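Local coordinates for protein cytosolic IMP-GMP specific 5'-nucleotidase (Legionella pneumophila subsp. pneumophila, PDB 4OHF) that probably hydrolyses the 5'-phosphate of inosine and guanosine monophosphates as a magnesium-dependent cytosolic nucleotidase of the haloacid dehalogenase (HAD) superfamily, at residues I17-L22 / K204-T209; D25-R30 / L299-H304; T320-E325 / D424-I429. All coordinates share one frame; numbering follows the deposited sequence.

All three contacts are buried and reach one mixed sheet, in which strands 429-431, 319-323, 298-302, 19-22 and 204-208 follow one another in parallel. Contact 1 is a direct strand pairing, held mostly by backbone hydrogen bonds; just its start is exposed. Contact 2 joins the start of helix 24-28 to the end of strand 298-302 through a magnesium ion and a threonine-aspartate hydrogen bond, and buries the least surface. Contact 3, farther across the sheet, mixes two backbone bonds with packing round a phenylalanine. Gly21 bonds to Leu299 and Ile301, tying contacts 1 and 2, and Ala321 and Val323 bond to strand 298-302, tying contacts 2 and 3. Contacts 1 and 2 share one phosphate; contact 3 has another.

Contact 1 (I17-L22 / K204-T209); sequences IKLIGL and KIFILT. With PO4 (phosphate ion), chain H.
One face of the Phe206 ring is covered by Gly21, whose CA lies 3.2 Å above the ring plane and over its centre. The line from Gly21 CA to the ring centroid runs 12° off the normal, which identifies a CH-pi contact. At the ring edge, near its plane, Leu19 CB comes within 3.9 Å of Phe206 CE2. Phe206 CG stands between its backbone N and carbonyl carbon (chi1 68°), and this torsion folds the ring back over the CA of Gly21, which has no side chain. Phe287 also meets the ring, with its plane inclined.

On the same side of the sheet Leu19 and Lys204 run side by side, Leu19 CD2 being 3.7 Å from Lys204 CB, while the extended lysine chain leads its ammonium away. The other side carries Ile20, Leu22, Ile205 and Ile207; there Leu22 CD1 meets Ile205 CG2 at 3.7 Å, and helix 189-200 packs on this layer.

Five backbone hydrogen bonds fix the parallel register from Leu19-Lys204 to Leu22-Ile207. They alternate in direction, as Lys204 O accepting from Ile20 N at 2.9 Å and Ile20 O accepting from Phe206 N at 3.0 Å illustrate. Past the last pair, Thr209 OG1 donates to phosphate O3 at 2.7 Å, and its bond to Ser211 N also places the hydroxyl. Two central parallel strands, one running into the metal-binding Asp23 and Asp25 and the other ending at a threonine bonded to the phosphate ion, are typical of the Rossmann-like HAD core.

Contact 2 (D25-R30 / L299-H304); sequences DHTLIR and LYIGDH. With MG (magnesium ion), chain J; PO4 (phosphate ion), chain H.
Thr27 and Asp303 carry most of this contact, with His26 next. Thr27 OG1 donates to Asp303 OD1 at 2.7 Å, and Asp303 OD1 accepts with its anti lone pair, the one turned away from OD2. The same OD1 binds the magnesium ion at 2.2 Å, so one oxygen is held by a metal and a hydroxyl together, and Thr27 acts as a second-shell residue orienting a first-shell ligand. Its methyl group goes to the strand instead: Thr27 CG2 rests 3.5 Å from Ile301 O and also touches Ile301 CG2. This division of labour follows from chi1 -64°, which sets OG1 beside the backbone N and leaves CG2 anti to it.

His26 contributes its CB, 3.4 Å from Asp303 CG, while the imidazole leads away from the strand to meet Tyr31 and Phe36. The other carboxylate oxygen, Asp303 OD2, receives the His304 ND1 proton at 2.8 Å along a nearly straight line (172°) lying in the imidazole plane. Both oxygens are thus engaged, which restricts rotation of the carboxylate.

Asp25 joins the metal through its backbone, Asp25 O binding the magnesium ion at 2.1 Å. Its N donates to phosphate O3 at 2.7 Å, whereas its own carboxylate bonds to Tyr31 and Ser211. Phosphate O2, a water and Asp23 OD1 are further ligands. The phosphate, probably from the crystallisation liquor, may mark the substrate's phosphate position. A magnesium ion held by an aspartate after one strand, the carbonyl two residues on, and an aspartate after a neighbouring strand is the metal site characteristic of HAD phosphatases.

Contact 3 (T320-E325 / D424-I429); sequences TALVVE and DRFACI. With PO4 (phosphate ion), chain I.
Thr320 O is approached by two groups of the chain that leaves helix 418-426. Cys428 N donates to Thr320 O at 3.0 Å with an N-H...O angle of 168°. Ala427 CA lies 3.5 Å from Thr320 O in a CA-H...O contact. The pairing lies toward one side of the Rossmann-like HAD sheet, next to the edge strand 7-8, where strand 429-431 starts alongside strand 319-323 and runs parallel to it. The next bond goes the other way, Leu322 N donating to Ile429 O at 3.0 Å, and this alternation of donor strand fits a parallel pair.

Phe426, last residue of the helix, turns its ring back toward the strand. Its CG is anti to the backbone N (chi1 173°), and this brings one ring face under Thr320: Thr320 CB stands 4.0 Å from the ring centroid, 24° off the normal, a CH-pi contact. Ala321 O lies at the ring edge. Leu322 CD1 reaches Phe426 CE1 at 3.8 Å, the two side chains crossing at about a right angle. Ala427 CB packs 3.6 Å from Leu322 CB. Ala321 CB packs against Ile429 CG1 at 3.8 Å.

Thr320 OG1 hydrogen-bonds to Phe426 O, although the modelled separation is too short to be taken literally, and also to Lys313. Tyr87 of the second subunit hydrogen-bonds to Asp424 in helix 418-426, which also carries Tyr421 of the GMP pocket. A phosphate, probably from crystallisation, sits at this strand start; Lys313, Arg319 and Arg10 of the same chain, and Tyr113 of the second subunit, also bind it. From the strand itself, Thr320 N donates to phosphate O1 at 2.9 Å.

Contact 1 (I17-L22 / K204-T209)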
loop_
_atom_site.group_PDB
_atom_site.type_symbol
_atom_site.label_atom_id
_atom_site.label_comp_id
_atom_site.label_asym_id
_atom_site.label_seq_id
_atom_site.Cartn_x
_atom_site.Cartn_y
_atom_site.Cartn_z
ATOM N N ILE B 17 -24.915 5.298 -27.807
ATOM C CA ILE B 17 -24.985 4.201 -26.848
ATOM C C ILE B 17 -25.759 3.044 -27.478
ATOM O O ILE B 17 -26.929 3.186 -27.834
ATOM C CB ILE B 17 -25.696 4.640 -25.541
ATOM C CG1 ILE B 17 -24.795 5.588 -24.759
ATOM C CG2 ILE B 17 -26.057 3.422 -24.690
ATOM C CD1 ILE B 17 -23.468 4.982 -24.356
ATOM N N LYS B 18 -25.109 1.894 -27.601
ATOM C CA LYS B 18 -25.758 0.752 -28.224
ATOM C C LYS B 18 -26.447 -0.194 -27.249
ATOM O O LYS B 18 -27.531 -0.712 -27.527
ATOM C CB LYS B 18 -24.747 -0.020 -29.080
ATOM C CG LYS B 18 -24.245 0.733 -30.299
ATOM C CD LYS B 18 -23.226 -0.118 -31.047
ATOM C CE LYS B 18 -22.660 0.588 -32.278
ATOM N NZ LYS B 18 -21.537 -0.214 -32.880
ATOM N N LEU B 19 -25.819 -0.430 -26.108
ATOM C CA LEU B 19 -26.398 -1.312 -25.110
ATOM C C LEU B 19 -26.562 -0.604 -23.767
ATOM O O LEU B 19 -25.680 0.136 -23.326
ATOM C CB LEU B 19 -25.522 -2.552 -24.925
ATOM C CG LEU B 19 -25.352 -3.492 -26.118
ATOM C CD1 LEU B 19 -23.879 -3.603 -26.486
ATOM C CD2 LEU B 19 -25.900 -4.866 -25.760
ATOM N N ILE B 20 -27.712 -0.821 -23.136
ATOM C CA ILE B 20 -27.983 -0.267 -21.823
ATOM C C ILE B 20 -28.123 -1.423 -20.825
ATOM O O ILE B 20 -29.060 -2.216 -20.902
ATOM C CB ILE B 20 -29.270 0.563 -21.806
ATOM C CG1 ILE B 20 -29.067 1.853 -22.589
ATOM C CG2 ILE B 20 -29.633 0.909 -20.393
ATOM C CD1 ILE B 20 -30.326 2.656 -22.753
ATOM N N GLY B 21 -27.168 -1.516 -19.906
ATOM C CA GLY B 21 -27.191 -2.559 -18.898
ATOM C C GLY B 21 -27.920 -2.069 -17.666
ATOM O O GLY B 21 -27.578 -1.027 -17.104
ATOM N N LEU B 22 -28.931 -2.823 -17.246
ATOM C CA LEU B 22 -29.716 -2.432 -16.084
ATOM C C LEU B 22 -29.554 -3.338 -14.885
ATOM O O LEU B 22 -29.637 -4.557 -14.994
ATOM C CB LEU B 22 -31.211 -2.376 -16.430
ATOM C CG LEU B 22 -31.663 -1.443 -17.556
ATOM C CD1 LEU B 22 -33.154 -1.671 -17.854
ATOM C CD2 LEU B 22 -31.396 0.000 -17.161
ATOM N N LYS B 204 -30.411 -1.818 -27.357
ATOM C CA LYS B 204 -30.401 -3.169 -26.809
ATOM C C LYS B 204 -30.370 -3.016 -25.295
ATOM O O LYS B 204 -29.597 -2.232 -24.764
ATOM C CB LYS B 204 -29.174 -3.949 -27.272
ATOM C CG LYS B 204 -29.287 -4.556 -28.658
ATOM C CD LYS B 204 -28.018 -5.345 -28.953
ATOM C CE LYS B 204 -28.015 -5.979 -30.335
ATOM N NZ LYS B 204 -26.694 -6.664 -30.574
ATOM N N ILE B 205 -31.215 -3.766 -24.604
ATOM C CA ILE B 205 -31.266 -3.670 -23.161
ATOM C C ILE B 205 -30.955 -4.997 -22.500
ATOM O O ILE B 205 -31.511 -6.029 -22.877
ATOM C CB ILE B 205 -32.662 -3.193 -22.728
ATOM C CG1 ILE B 205 -32.963 -1.869 -23.420
ATOM C CG2 ILE B 205 -32.728 -3.043 -21.213
ATOM C CD1 ILE B 205 -34.356 -1.388 -23.212
ATOM N N PHE B 206 -30.062 -4.979 -21.519
ATOM C CA PHE B 206 -29.730 -6.203 -20.803
ATOM C C PHE B 206 -29.781 -5.995 -19.295
ATOM O O PHE B 206 -29.586 -4.882 -18.799
ATOM C CB PHE B 206 -28.352 -6.750 -21.246
ATOM C CG PHE B 206 -27.164 -5.902 -20.841
ATOM C CD1 PHE B 206 -26.462 -6.170 -19.655
ATOM C CD2 PHE B 206 -26.679 -4.904 -21.690
ATOM C CE1 PHE B 206 -25.287 -5.463 -19.333
ATOM C CE2 PHE B 206 -25.505 -4.189 -21.375
ATOM C CZ PHE B 206 -24.808 -4.475 -20.193
ATOM N N ILE B 207 -30.068 -7.072 -18.571
ATOM C CA ILE B 207 -30.127 -7.042 -17.127
ATOM C C ILE B 207 -28.810 -7.553 -16.559
ATOM O O ILE B 207 -28.237 -8.516 -17.068
ATOM C CB ILE B 207 -31.276 -7.929 -16.613
ATOM C CG1 ILE B 207 -32.612 -7.315 -17.028
ATOM C CG2 ILE B 207 -31.205 -8.071 -15.087
ATOM C CD1 ILE B 207 -33.798 -8.123 -16.614
ATOM N N LEU B 208 -28.323 -6.904 -15.510
ATOM C CA LEU B 208 -27.072 -7.320 -14.874
ATOM C C LEU B 208 -27.358 -7.253 -13.372
ATOM O O LEU B 208 -27.190 -6.203 -12.738
ATOM C CB LEU B 208 -25.937 -6.361 -15.259
ATOM C CG LEU B 208 -24.513 -6.658 -14.789
ATOM C CD1 LEU B 208 -24.021 -7.955 -15.427
ATOM C CD2 LEU B 208 -23.593 -5.502 -15.171
ATOM N N THR B 209 -27.801 -8.383 -12.819
ATOM C CA THR B 209 -28.169 -8.468 -11.410
ATOM C C THR B 209 -27.308 -9.387 -10.558
ATOM O O THR B 209 -26.705 -10.335 -11.045
ATOM C CB THR B 209 -29.625 -8.954 -11.260
ATOM O OG1 THR B 209 -29.900 -9.219 -9.886
ATOM C CG2 THR B 209 -29.854 -10.245 -12.046
HETATM P P PO4 H . -29.166 -6.363 -8.183
HETATM O O1 PO4 H . -29.345 -7.393 -7.125
HETATM O O2 PO4 H . -29.360 -5.014 -7.614
HETATM O O3 PO4 H . -30.162 -6.588 -9.267
HETATM O O4 PO4 H . -27.788 -6.456 -8.729
#

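Contact 2 (D25-R30 / L299-H304)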
loop_
_atom_site.group_PDB
_atom_site.type_symbol
_atom_site.label_atom_id
_atom_site.label_comp_id
_atom_site.label_asym_id
_atom_site.label_seq_id
_atom_site.Cartn_x
_atom_site.Cartn_y
_atom_site.Cartn_z
ATOM N N ASP B 25 -32.563 -5.318 -8.956
ATOM C CA ASP B 25 -33.126 -4.912 -7.678
ATOM C C ASP B 25 -32.808 -3.467 -7.309
ATOM O O ASP B 25 -31.665 -3.126 -7.040
ATOM C CB ASP B 25 -32.661 -5.867 -6.574
ATOM C CG ASP B 25 -33.203 -7.284 -6.759
ATOM O OD1 ASP B 25 -34.439 -7.478 -6.731
ATOM O OD2 ASP B 25 -32.388 -8.209 -6.943
ATOM N N HIS B 26 -33.843 -2.630 -7.322
ATOM C CA HIS B 26 -33.785 -1.197 -6.997
ATOM C C HIS B 26 -33.515 -0.267 -8.174
ATOM O O HIS B 26 -33.566 0.952 -8.012
ATOM C CB HIS B 26 -32.791 -0.903 -5.869
ATOM C CG HIS B 26 -33.090 -1.634 -4.600
ATOM N ND1 HIS B 26 -32.434 -2.790 -4.229
ATOM C CD2 HIS B 26 -34.018 -1.408 -3.638
ATOM C CE1 HIS B 26 -32.945 -3.246 -3.099
ATOM N NE2 HIS B 26 -33.906 -2.425 -2.718
ATOM N N THR B 27 -33.223 -0.815 -9.353
ATOM C CA THR B 27 -33.021 0.050 -10.509
ATOM C C THR B 27 -34.179 -0.224 -11.459
ATOM O O THR B 27 -35.102 0.584 -11.553
ATOM C CB THR B 27 -31.662 -0.198 -11.212
ATOM O OG1 THR B 27 -30.598 0.134 -10.317
ATOM C CG2 THR B 27 -31.533 0.675 -12.456
ATOM N N LEU B 28 -34.147 -1.367 -12.140
ATOM C CA LEU B 28 -35.216 -1.745 -13.069
ATOM C C LEU B 28 -36.508 -2.059 -12.336
ATOM O O LEU B 28 -37.591 -1.727 -12.812
ATOM C CB LEU B 28 -34.821 -2.971 -13.892
ATOM C CG LEU B 28 -35.914 -3.624 -14.742
ATOM C CD1 LEU B 28 -36.491 -2.638 -15.761
ATOM C CD2 LEU B 28 -35.310 -4.821 -15.447
ATOM N N ILE B 29 -36.394 -2.728 -11.193
ATOM C CA ILE B 29 -37.559 -3.078 -10.393
ATOM C C ILE B 29 -37.562 -2.267 -9.098
ATOM O O ILE B 29 -36.645 -2.362 -8.290
ATOM C CB ILE B 29 -37.553 -4.578 -10.087
ATOM C CG1 ILE B 29 -37.806 -5.340 -11.387
ATOM C CG2 ILE B 29 -38.605 -4.920 -9.046
ATOM C CD1 ILE B 29 -37.716 -6.846 -11.254
ATOM N N ARG B 30 -38.597 -1.462 -8.900
ATOM C CA ARG B 30 -38.662 -0.625 -7.701
ATOM C C ARG B 30 -39.174 -1.327 -6.437
ATOM O O ARG B 30 -40.075 -2.166 -6.484
ATOM C CB ARG B 30 -39.500 0.628 -7.987
ATOM C CG ARG B 30 -38.711 1.932 -7.917
ATOM C CD ARG B 30 -38.876 2.790 -9.153
ATOM N NE ARG B 30 -40.268 3.170 -9.407
ATOM C CZ ARG B 30 -41.033 3.891 -8.591
ATOM N NH1 ARG B 30 -40.555 4.333 -7.436
ATOM N NH2 ARG B 30 -42.286 4.164 -8.937
ATOM N N LEU B 299 -24.019 1.639 -21.588
ATOM C CA LEU B 299 -24.388 2.418 -20.421
ATOM C C LEU B 299 -24.963 1.466 -19.372
ATOM O O LEU B 299 -25.930 0.744 -19.634
ATOM C CB LEU B 299 -25.444 3.477 -20.763
ATOM C CG LEU B 299 -26.021 4.156 -19.510
ATOM C CD1 LEU B 299 -24.909 4.804 -18.693
ATOM C CD2 LEU B 299 -27.046 5.172 -19.924
ATOM N N TYR B 300 -24.347 1.451 -18.195
ATOM C CA TYR B 300 -24.828 0.628 -17.104
ATOM C C TYR B 300 -25.485 1.560 -16.084
ATOM O O TYR B 300 -24.924 2.599 -15.729
ATOM C CB TYR B 300 -23.677 -0.137 -16.452
ATOM C CG TYR B 300 -24.031 -0.694 -15.087
ATOM C CD1 TYR B 300 -23.532 -0.112 -13.923
ATOM C CD2 TYR B 300 -24.907 -1.765 -14.960
ATOM C CE1 TYR B 300 -23.905 -0.586 -12.661
ATOM C CE2 TYR B 300 -25.290 -2.245 -13.712
ATOM C CZ TYR B 300 -24.791 -1.654 -12.562
ATOM O OH TYR B 300 -25.199 -2.120 -11.325
ATOM N N ILE B 301 -26.678 1.193 -15.632
ATOM C CA ILE B 301 -27.388 1.998 -14.654
ATOM C C ILE B 301 -27.618 1.212 -13.380
ATOM O O ILE B 301 -28.238 0.141 -13.414
ATOM C CB ILE B 301 -28.757 2.462 -15.181
ATOM C CG1 ILE B 301 -28.578 3.149 -16.537
ATOM C CG2 ILE B 301 -29.391 3.426 -14.176
ATOM C CD1 ILE B 301 -29.859 3.549 -17.209
ATOM N N GLY B 302 -27.116 1.746 -12.266
ATOM C CA GLY B 302 -27.267 1.102 -10.968
ATOM C C GLY B 302 -27.970 2.004 -9.959
ATOM O O GLY B 302 -28.396 3.118 -10.300
ATOM N N ASP B 303 -28.090 1.535 -8.717
ATOM C CA ASP B 303 -28.748 2.307 -7.668
ATOM C C ASP B 303 -27.823 2.685 -6.521
ATOM O O ASP B 303 -28.162 3.533 -5.707
ATOM C CB ASP B 303 -29.950 1.545 -7.116
ATOM C CG ASP B 303 -29.653 0.083 -6.899
ATOM O OD1 ASP B 303 -29.845 -0.706 -7.837
ATOM O OD2 ASP B 303 -29.213 -0.283 -5.800
ATOM N N HIS B 304 -26.656 2.057 -6.445
ATOM C CA HIS B 304 -25.698 2.392 -5.392
ATOM C C HIS B 304 -24.257 2.300 -5.880
ATOM O O HIS B 304 -23.956 1.476 -6.728
ATOM C CB HIS B 304 -25.919 1.502 -4.148
ATOM C CG HIS B 304 -27.160 1.854 -3.373
ATOM N ND1 HIS B 304 -28.418 1.412 -3.733
ATOM C CD2 HIS B 304 -27.342 2.663 -2.300
ATOM C CE1 HIS B 304 -29.318 1.935 -2.919
ATOM N NE2 HIS B 304 -28.691 2.699 -2.041
HETATM MG MG MG J . -29.574 -2.855 -7.409
HETATM P P PO4 H . -29.166 -6.363 -8.183
HETATM O O1 PO4 H . -29.345 -7.393 -7.125
HETATM O O2 PO4 H . -29.360 -5.014 -7.614
HETATM O O3 PO4 H . -30.162 -6.588 -9.267
HETATM O O4 PO4 H . -27.788 -6.456 -8.729
HETATM O O HOH W 1 -28.428 -3.493 -5.793
#

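Contact 3 (T320-E325 / D424-I429)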
loop_
_atom_site.group_PDB
_atom_site.type_symbol
_atom_site.label_atom_id
_atom_site.label_comp_id
_atom_site.label_asym_id
_atom_site.label_seq_id
_atom_site.Cartn_x
_atom_site.Cartn_y
_atom_site.Cartn_z
ATOM N N THR B 320 -21.314 4.884 -16.887
ATOM C CA THR B 320 -22.127 4.532 -15.730
ATOM C C THR B 320 -23.103 5.647 -15.334
ATOM O O THR B 320 -22.740 6.820 -15.260
ATOM C CB THR B 320 -21.246 4.182 -14.518
ATOM O OG1 THR B 320 -20.342 5.257 -14.268
ATOM C CG2 THR B 320 -20.448 2.929 -14.779
ATOM N N ALA B 321 -24.352 5.265 -15.095
ATOM C CA ALA B 321 -25.384 6.206 -14.691
ATOM C C ALA B 321 -25.940 5.718 -13.360
ATOM O O ALA B 321 -25.747 4.574 -12.972
ATOM C CB ALA B 321 -26.481 6.260 -15.731
ATOM N N LEU B 322 -26.652 6.578 -12.665
ATOM C CA LEU B 322 -27.170 6.203 -11.370
ATOM C C LEU B 322 -28.617 6.634 -11.113
ATOM O O LEU B 322 -29.097 7.653 -11.617
ATOM C CB LEU B 322 -26.265 6.816 -10.316
ATOM C CG LEU B 322 -26.279 6.248 -8.918
ATOM C CD1 LEU B 322 -25.701 4.858 -8.950
ATOM C CD2 LEU B 322 -25.451 7.164 -8.006
ATOM N N VAL B 323 -29.312 5.821 -10.336
ATOM C CA VAL B 323 -30.676 6.107 -9.936
ATOM C C VAL B 323 -30.561 6.323 -8.423
ATOM O O VAL B 323 -30.041 5.462 -7.710
ATOM C CB VAL B 323 -31.598 4.912 -10.243
ATOM C CG1 VAL B 323 -32.753 4.895 -9.288
ATOM C CG2 VAL B 323 -32.117 5.009 -11.660
ATOM N N VAL B 324 -30.991 7.485 -7.939
ATOM C CA VAL B 324 -30.943 7.777 -6.507
ATOM C C VAL B 324 -32.364 7.989 -5.984
ATOM O O VAL B 324 -32.909 9.090 -6.043
ATOM C CB VAL B 324 -30.100 9.022 -6.226
ATOM C CG1 VAL B 324 -29.936 9.218 -4.736
ATOM C CG2 VAL B 324 -28.749 8.881 -6.887
ATOM N N GLU B 325 -32.957 6.914 -5.480
ATOM C CA GLU B 325 -34.316 6.934 -4.960
ATOM C C GLU B 325 -34.615 8.112 -4.033
ATOM O O GLU B 325 -35.681 8.714 -4.131
ATOM C CB GLU B 325 -34.602 5.612 -4.232
ATOM C CG GLU B 325 -35.916 5.573 -3.453
ATOM C CD GLU B 325 -37.071 4.988 -4.248
ATOM O OE1 GLU B 325 -37.378 3.788 -4.039
ATOM O OE2 GLU B 325 -37.669 5.712 -5.085
ATOM N N ASP B 424 -21.346 12.416 -8.181
ATOM C CA ASP B 424 -20.737 13.178 -9.246
ATOM C C ASP B 424 -19.598 12.430 -9.944
ATOM O O ASP B 424 -19.452 12.530 -11.158
ATOM C CB ASP B 424 -20.214 14.511 -8.700
ATOM C CG ASP B 424 -19.728 15.442 -9.799
ATOM O OD1 ASP B 424 -20.489 15.659 -10.768
ATOM O OD2 ASP B 424 -18.592 15.959 -9.704
ATOM N N ARG B 425 -18.794 11.681 -9.191
ATOM C CA ARG B 425 -17.657 10.979 -9.784
ATOM C C ARG B 425 -18.029 9.682 -10.498
ATOM O O ARG B 425 -17.381 9.285 -11.468
ATOM C CB ARG B 425 -16.602 10.680 -8.719
ATOM C CG ARG B 425 -15.278 10.174 -9.283
ATOM C CD ARG B 425 -14.454 9.471 -8.218
ATOM N NE ARG B 425 -13.009 9.677 -8.371
ATOM C CZ ARG B 425 -12.321 9.419 -9.480
ATOM N NH1 ARG B 425 -12.939 8.942 -10.569
ATOM N NH2 ARG B 425 -11.011 9.624 -9.491
ATOM N N PHE B 426 -19.081 9.031 -10.026
ATOM C CA PHE B 426 -19.501 7.778 -10.613
ATOM C C PHE B 426 -20.569 7.891 -11.685
ATOM O O PHE B 426 -20.559 7.126 -12.638
ATOM C CB PHE B 426 -19.974 6.831 -9.504
ATOM C CG PHE B 426 -20.594 5.556 -10.009
ATOM C CD1 PHE B 426 -21.928 5.525 -10.421
ATOM C CD2 PHE B 426 -19.849 4.382 -10.075
ATOM C CE1 PHE B 426 -22.501 4.339 -10.889
ATOM C CE2 PHE B 426 -20.410 3.194 -10.541
ATOM C CZ PHE B 426 -21.736 3.171 -10.948
ATOM N N ALA B 427 -21.491 8.829 -11.542
ATOM C CA ALA B 427 -22.570 8.942 -12.516
ATOM C C ALA B 427 -22.457 10.089 -13.486
ATOM O O ALA B 427 -22.306 11.234 -13.071
ATOM C CB ALA B 427 -23.922 9.042 -11.794
ATOM N N CYS B 428 -22.559 9.787 -14.780
ATOM C CA CYS B 428 -22.505 10.846 -15.774
ATOM C C CYS B 428 -23.861 11.540 -15.692
ATOM O O CYS B 428 -23.972 12.739 -15.917
ATOM C CB CYS B 428 -22.215 10.277 -17.173
ATOM S SG CYS B 428 -23.295 8.966 -17.767
ATOM N N ILE B 429 -24.887 10.771 -15.334
ATOM C CA ILE B 429 -26.241 11.304 -15.154
ATOM C C ILE B 429 -26.920 10.491 -14.063
ATOM O O ILE B 429 -26.559 9.331 -13.816
ATOM C CB ILE B 429 -27.120 11.209 -16.441
ATOM C CG1 ILE B 429 -27.443 9.752 -16.753
ATOM C CG2 ILE B 429 -26.410 11.844 -17.605
ATOM C CD1 ILE B 429 -28.446 9.574 -17.832
HETATM P P PO4 I . -18.993 8.199 -16.998
HETATM O O1 PO4 I . -19.960 7.285 -17.656
HETATM O O2 PO4 I . -19.434 8.470 -15.607
HETATM O O3 PO4 I . -18.927 9.474 -17.752
HETATM O O4 PO4 I . -17.649 7.575 -16.974
#